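Local atomic coordinates of putative amidohydrolase (PDB entry 3FEQ), a protein that probably acts as a zinc-dependent prolidase of the amidohydrolase superfamily, cleaving dipeptides that end in proline. Residues C[248-260]-C[300-312]. Sequence-based numbering, arbitrary orientation. Where two conformers were deposited one is given.
Sequences TIEHGNLVDEAAA and VQQKGRESLEIYA. With ZN (zinc ion), chain V.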
loop_
_atom_site.group_PDB
_atom_site.type_symbol
_atom_site.label_atom_id
_atom_site.label_comp_id
_atom_site.label_asym_id
_atom_site.label_seq_id
_atom_site.Cartn_x
_atom_site.Cartn_y
_atom_site.Cartn_z
ATOM N N THR C 248 -29.151 0.311 26.105
ATOM C CA THR C 248 -29.575 -1.019 26.499
ATOM C C THR C 248 -28.379 -1.911 26.758
ATOM O O THR C 248 -27.330 -1.765 26.141
ATOM C CB THR C 248 -30.521 -1.682 25.469
ATOM O OG1 THR C 248 -29.757 -2.411 24.504
ATOM C CG2 THR C 248 -31.369 -0.647 24.759
ATOM N N ILE C 249 -28.537 -2.817 27.712
ATOM C CA ILE C 249 -27.467 -3.708 28.123
ATOM C C ILE C 249 -27.932 -5.104 27.813
ATOM O O ILE C 249 -29.074 -5.445 28.094
ATOM C CB ILE C 249 -27.239 -3.607 29.629
ATOM C CG1 ILE C 249 -26.629 -2.251 29.982
ATOM C CG2 ILE C 249 -26.375 -4.753 30.120
ATOM C CD1 ILE C 249 -25.181 -2.077 29.536
ATOM N N GLU C 250 -27.073 -5.885 27.165
ATOM C CA GLU C 250 -27.425 -7.237 26.734
ATOM C C GLU C 250 -26.924 -8.258 27.741
ATOM O O GLU C 250 -25.828 -8.117 28.284
ATOM C CB GLU C 250 -26.864 -7.532 25.338
ATOM C CG GLU C 250 -27.189 -6.475 24.284
ATOM C CD GLU C 250 -28.687 -6.221 24.127
ATOM O OE1 GLU C 250 -29.387 -7.096 23.571
ATOM O OE2 GLU C 250 -29.163 -5.131 24.523
ATOM N N HIS C 251 -27.728 -9.289 27.979
ATOM C CA HIS C 251 -27.424 -10.334 28.968
ATOM C C HIS C 251 -27.470 -9.801 30.390
ATOM O O HIS C 251 -28.520 -9.819 31.039
ATOM C CB HIS C 251 -26.067 -10.977 28.699
ATOM C CG HIS C 251 -25.787 -11.206 27.250
ATOM N ND1 HIS C 251 -26.418 -12.188 26.524
ATOM C CD2 HIS C 251 -24.967 -10.564 26.389
ATOM C CE1 HIS C 251 -25.975 -12.161 25.279
ATOM N NE2 HIS C 251 -25.094 -11.182 25.171
ATOM N N GLY C 252 -26.334 -9.318 30.871
ATOM C CA GLY C 252 -26.287 -8.624 32.156
ATOM C C GLY C 252 -26.434 -9.568 33.330
ATOM O O GLY C 252 -26.882 -9.165 34.402
ATOM N N ASN C 253 -26.010 -10.816 33.132
ATOM C CA ASN C 253 -26.271 -11.904 34.069
ATOM C C ASN C 253 -25.640 -11.706 35.433
ATOM O O ASN C 253 -26.078 -12.315 36.407
ATOM C CB ASN C 253 -25.779 -13.226 33.495
ATOM C CG ASN C 253 -26.516 -13.627 32.244
ATOM O OD1 ASN C 253 -26.791 -12.799 31.373
ATOM N ND2 ASN C 253 -26.830 -14.912 32.134
ATOM N N LEU C 254 -24.598 -10.879 35.501
ATOM C CA LEU C 254 -23.836 -10.729 36.732
ATOM C C LEU C 254 -23.888 -9.310 37.312
ATOM O O LEU C 254 -22.865 -8.783 37.757
ATOM C CB LEU C 254 -22.385 -11.193 36.530
ATOM C CG LEU C 254 -22.151 -12.642 36.057
ATOM C CD1 LEU C 254 -20.694 -13.053 36.132
ATOM C CD2 LEU C 254 -22.990 -13.656 36.815
ATOM N N VAL C 255 -25.075 -8.703 37.330
ATOM C CA VAL C 255 -25.262 -7.409 38.001
ATOM C C VAL C 255 -25.147 -7.521 39.507
ATOM O O VAL C 255 -25.453 -8.568 40.079
ATOM C CB VAL C 255 -26.659 -6.841 37.765
ATOM C CG1 VAL C 255 -26.612 -5.617 36.864
ATOM C CG2 VAL C 255 -27.587 -7.927 37.257
ATOM N N ASP C 256 -24.736 -6.421 40.139
ATOM C CA ASP C 256 -25.050 -6.152 41.543
ATOM C C ASP C 256 -26.128 -5.080 41.579
ATOM O O ASP C 256 -26.357 -4.399 40.572
ATOM C CB ASP C 256 -23.801 -5.666 42.289
ATOM C CG ASP C 256 -22.943 -4.719 41.451
ATOM O OD1 ASP C 256 -23.472 -3.698 40.960
ATOM O OD2 ASP C 256 -21.734 -4.994 41.289
ATOM N N GLU C 257 -26.773 -4.899 42.732
ATOM C CA GLU C 257 -27.841 -3.908 42.823
ATOM C C GLU C 257 -27.300 -2.492 42.709
ATOM O O GLU C 257 -28.052 -1.559 42.437
ATOM C CB GLU C 257 -28.719 -4.086 44.068
ATOM C CG GLU C 257 -27.990 -4.015 45.386
ATOM C CD GLU C 257 -27.560 -5.385 45.875
ATOM O OE1 GLU C 257 -26.583 -5.942 45.323
ATOM O OE2 GLU C 257 -28.204 -5.904 46.812
ATOM N N ALA C 258 -25.986 -2.349 42.831
ATOM C CA ALA C 258 -25.342 -1.066 42.604
ATOM C C ALA C 258 -25.494 -0.628 41.161
ATOM O O ALA C 258 -25.877 0.514 40.875
ATOM C CB ALA C 258 -23.887 -1.138 42.958
ATOM N N ALA C 259 -25.168 -1.542 40.253
ATOM C CA ALA C 259 -25.232 -1.259 38.824
ATOM C C ALA C 259 -26.683 -1.122 38.387
ATOM O O ALA C 259 -27.032 -0.220 37.620
ATOM C CB ALA C 259 -24.544 -2.351 38.042
ATOM N N ALA C 260 -27.528 -2.005 38.910
ATOM C CA ALA C 260 -28.948 -1.962 38.614
ATOM C C ALA C 260 -29.539 -0.600 38.953
ATOM O O ALA C 260 -30.231 0.004 38.136
ATOM C CB ALA C 260 -29.665 -3.056 39.361
ATOM N N VAL C 300 -22.608 -18.366 34.155
ATOM C CA VAL C 300 -23.495 -17.236 33.884
ATOM C C VAL C 300 -24.970 -17.553 34.068
ATOM O O VAL C 300 -25.764 -16.660 34.361
ATOM C CB VAL C 300 -23.278 -16.635 32.479
ATOM C CG1 VAL C 300 -22.426 -15.404 32.569
ATOM C CG2 VAL C 300 -22.654 -17.650 31.540
ATOM N N GLN C 301 -25.331 -18.822 33.906
ATOM C CA GLN C 301 -26.727 -19.242 34.001
ATOM C C GLN C 301 -27.189 -19.310 35.447
ATOM O O GLN C 301 -28.386 -19.220 35.722
ATOM C CB GLN C 301 -26.916 -20.600 33.338
ATOM C CG GLN C 301 -25.812 -21.586 33.659
ATOM C CD GLN C 301 -26.276 -23.018 33.601
ATOM O OE1 GLN C 301 -25.609 -23.914 34.112
ATOM N NE2 GLN C 301 -27.430 -23.245 32.977
ATOM N N GLN C 302 -26.228 -19.503 36.355
ATOM C CA GLN C 302 -26.480 -19.536 37.795
ATOM C C GLN C 302 -27.202 -18.270 38.208
ATOM O O GLN C 302 -28.409 -18.285 38.484
ATOM C CB GLN C 302 -25.160 -19.632 38.579
ATOM C CG GLN C 302 -24.154 -20.638 38.036
ATOM C CD GLN C 302 -24.672 -22.055 38.078
ATOM O OE1 GLN C 302 -24.797 -22.646 39.148
ATOM N NE2 GLN C 302 -24.986 -22.607 36.913
ATOM N N LYS C 303 -26.459 -17.167 38.184
ATOM C CA LYS C 303 -26.976 -15.863 38.576
ATOM C C LYS C 303 -28.032 -15.330 37.611
ATOM O O LYS C 303 -28.633 -14.284 37.859
ATOM C CB LYS C 303 -25.827 -14.861 38.705
ATOM C CG LYS C 303 -25.467 -14.508 40.134
ATOM C CD LYS C 303 -24.497 -15.502 40.752
ATOM C CE LYS C 303 -24.295 -15.202 42.231
ATOM N NZ LYS C 303 -23.182 -15.991 42.813
ATOM N N GLY C 304 -28.263 -16.058 36.523
ATOM C CA GLY C 304 -29.177 -15.609 35.482
ATOM C C GLY C 304 -30.576 -15.330 36.000
ATOM O O GLY C 304 -31.060 -14.193 35.942
ATOM N N ARG C 305 -31.212 -16.372 36.525
ATOM C CA ARG C 305 -32.554 -16.274 37.090
ATOM C C ARG C 305 -32.578 -15.223 38.204
ATOM O O ARG C 305 -33.453 -14.355 38.248
ATOM C CB ARG C 305 -32.990 -17.646 37.623
ATOM C CG ARG C 305 -34.486 -17.890 37.582
ATOM C CD ARG C 305 -34.854 -19.350 37.843
ATOM N NE ARG C 305 -34.940 -20.141 36.613
ATOM C CZ ARG C 305 -36.015 -20.206 35.827
ATOM N NH1 ARG C 305 -35.995 -20.953 34.725
ATOM N NH2 ARG C 305 -37.107 -19.513 36.131
ATOM N N GLU C 306 -31.572 -15.280 39.071
ATOM C CA GLU C 306 -31.428 -14.349 40.187
ATOM C C GLU C 306 -31.444 -12.878 39.757
ATOM O O GLU C 306 -32.075 -12.042 40.407
ATOM C CB GLU C 306 -30.135 -14.663 40.950
ATOM C CG GLU C 306 -30.105 -14.175 42.388
ATOM C CD GLU C 306 -28.736 -14.326 43.039
ATOM O OE1 GLU C 306 -28.240 -13.327 43.597
ATOM O OE2 GLU C 306 -28.159 -15.433 43.005
ATOM N N SER C 307 -30.768 -12.577 38.651
ATOM C CA SER C 307 -30.548 -11.195 38.216
ATOM C C SER C 307 -31.864 -10.525 37.858
ATOM O O SER C 307 -32.048 -9.327 38.073
ATOM C CB SER C 307 -29.624 -11.169 36.998
ATOM O OG SER C 307 -30.215 -11.851 35.905
ATOM N N LEU C 308 -32.769 -11.320 37.297
ATOM C CA LEU C 308 -34.110 -10.879 36.962
ATOM C C LEU C 308 -34.740 -10.145 38.134
ATOM O O LEU C 308 -35.260 -9.038 37.979
ATOM C CB LEU C 308 -34.960 -12.084 36.568
ATOM C CG LEU C 308 -35.190 -12.310 35.072
ATOM C CD1 LEU C 308 -33.965 -12.020 34.199
ATOM C CD2 LEU C 308 -35.711 -13.717 34.832
ATOM N N GLU C 309 -34.637 -10.749 39.314
ATOM C CA GLU C 309 -35.205 -10.172 40.521
ATOM C C GLU C 309 -34.551 -8.859 40.883
ATOM O O GLU C 309 -35.237 -7.899 41.230
ATOM C CB GLU C 309 -35.092 -11.139 41.685
ATOM C CG GLU C 309 -36.234 -12.127 41.742
ATOM C CD GLU C 309 -35.886 -13.367 42.529
ATOM O OE1 GLU C 309 -35.267 -13.235 43.607
ATOM O OE2 GLU C 309 -36.237 -14.475 42.072
ATOM N N ILE C 310 -33.228 -8.816 40.779
ATOM C CA ILE C 310 -32.477 -7.593 41.017
ATOM C C ILE C 310 -32.954 -6.466 40.113
ATOM O O ILE C 310 -33.230 -5.359 40.588
ATOM C CB ILE C 310 -30.988 -7.813 40.785
ATOM C CG1 ILE C 310 -30.531 -9.090 41.509
ATOM C CG2 ILE C 310 -30.207 -6.558 41.173
ATOM C CD1 ILE C 310 -29.046 -9.295 41.529
ATOM N N TYR C 311 -33.095 -6.772 38.823
ATOM C CA TYR C 311 -33.587 -5.808 37.847
ATOM C C TYR C 311 -34.998 -5.297 38.158
ATOM O O TYR C 311 -35.272 -4.098 38.031
ATOM C CB TYR C 311 -33.542 -6.402 36.440
ATOM C CG TYR C 311 -32.147 -6.529 35.876
ATOM C CD1 TYR C 311 -31.250 -5.465 35.938
ATOM C CD2 TYR C 311 -31.732 -7.700 35.255
ATOM C CE1 TYR C 311 -29.969 -5.584 35.423
ATOM C CE2 TYR C 311 -30.454 -7.826 34.742
ATOM C CZ TYR C 311 -29.582 -6.765 34.823
ATOM O OH TYR C 311 -28.311 -6.894 34.327
ATOM N N ALA C 312 -35.885 -6.212 38.540
ATOM C CA ALA C 312 -37.231 -5.857 38.953
ATOM C C ALA C 312 -37.190 -4.941 40.167
ATOM O O ALA C 312 -37.870 -3.916 40.211
ATOM C CB ALA C 312 -38.016 -7.099 39.274
HETATM ZN ZN ZN V . -23.700 -10.795 23.294
#
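Tyr-311 reaches from helix 302-312 into the type I turn Gly-252 to Val-255, at the end of the strand, and its OH gives a hydrogen bond of 2.7 Å to Gly-252 O, which lies at the ring edge and near the ring plane. With CG beside the backbone N (chi1 -72°), the ring leans back along its helix and crosses Val-255 obliquely. Both methyls of that valine press on the phenol end, CG2 lying 3.4 Å from Tyr-311 CZ. Gly-252 brings only backbone to the hydroxyl.

Just ahead of helix 302-312, Asn-253 reaches Val-300. Its ND2 donates to Val-300 O at 3.0 Å in a nearly straight bond (169°); the acceptor lies in the amide plane, while the donor stands well above the carbonyl plane. Between these two polar grips the helix is smooth. Gly-304, whose CA comes within 4.9 Å of Asn-253 CA, has no side chain to hold the backbones apart, and the small Ser-307 turns its CB to Val-255 CG2 (3.8 Å). Leu-254 CD2 rests on Lys-303 CB at 3.6 Å, the two side chains crossing at about a right angle. Ile-310, next to Tyr-311, is the bump towards helix 257-266: its CG2 fits between Glu-257 CA and Ala-260 CB, 4.0 Å from the latter, where that helix begins, and its CD1 lies against Val-255 O. Asp-256 caps the same helix, OD1 accepting from Ala-259 N.

Such packing joins a strand of the amidohydrolase barrel, and the turn at its end, to an outer helix. His-251 on this strand binds zinc with His-231, its ND1 held by Thr-273. Strand 248-254 runs between parallel strands 228-234 and 269-271, while Ile-238 of helix 235-243 touches both Val-255 and Tyr-311.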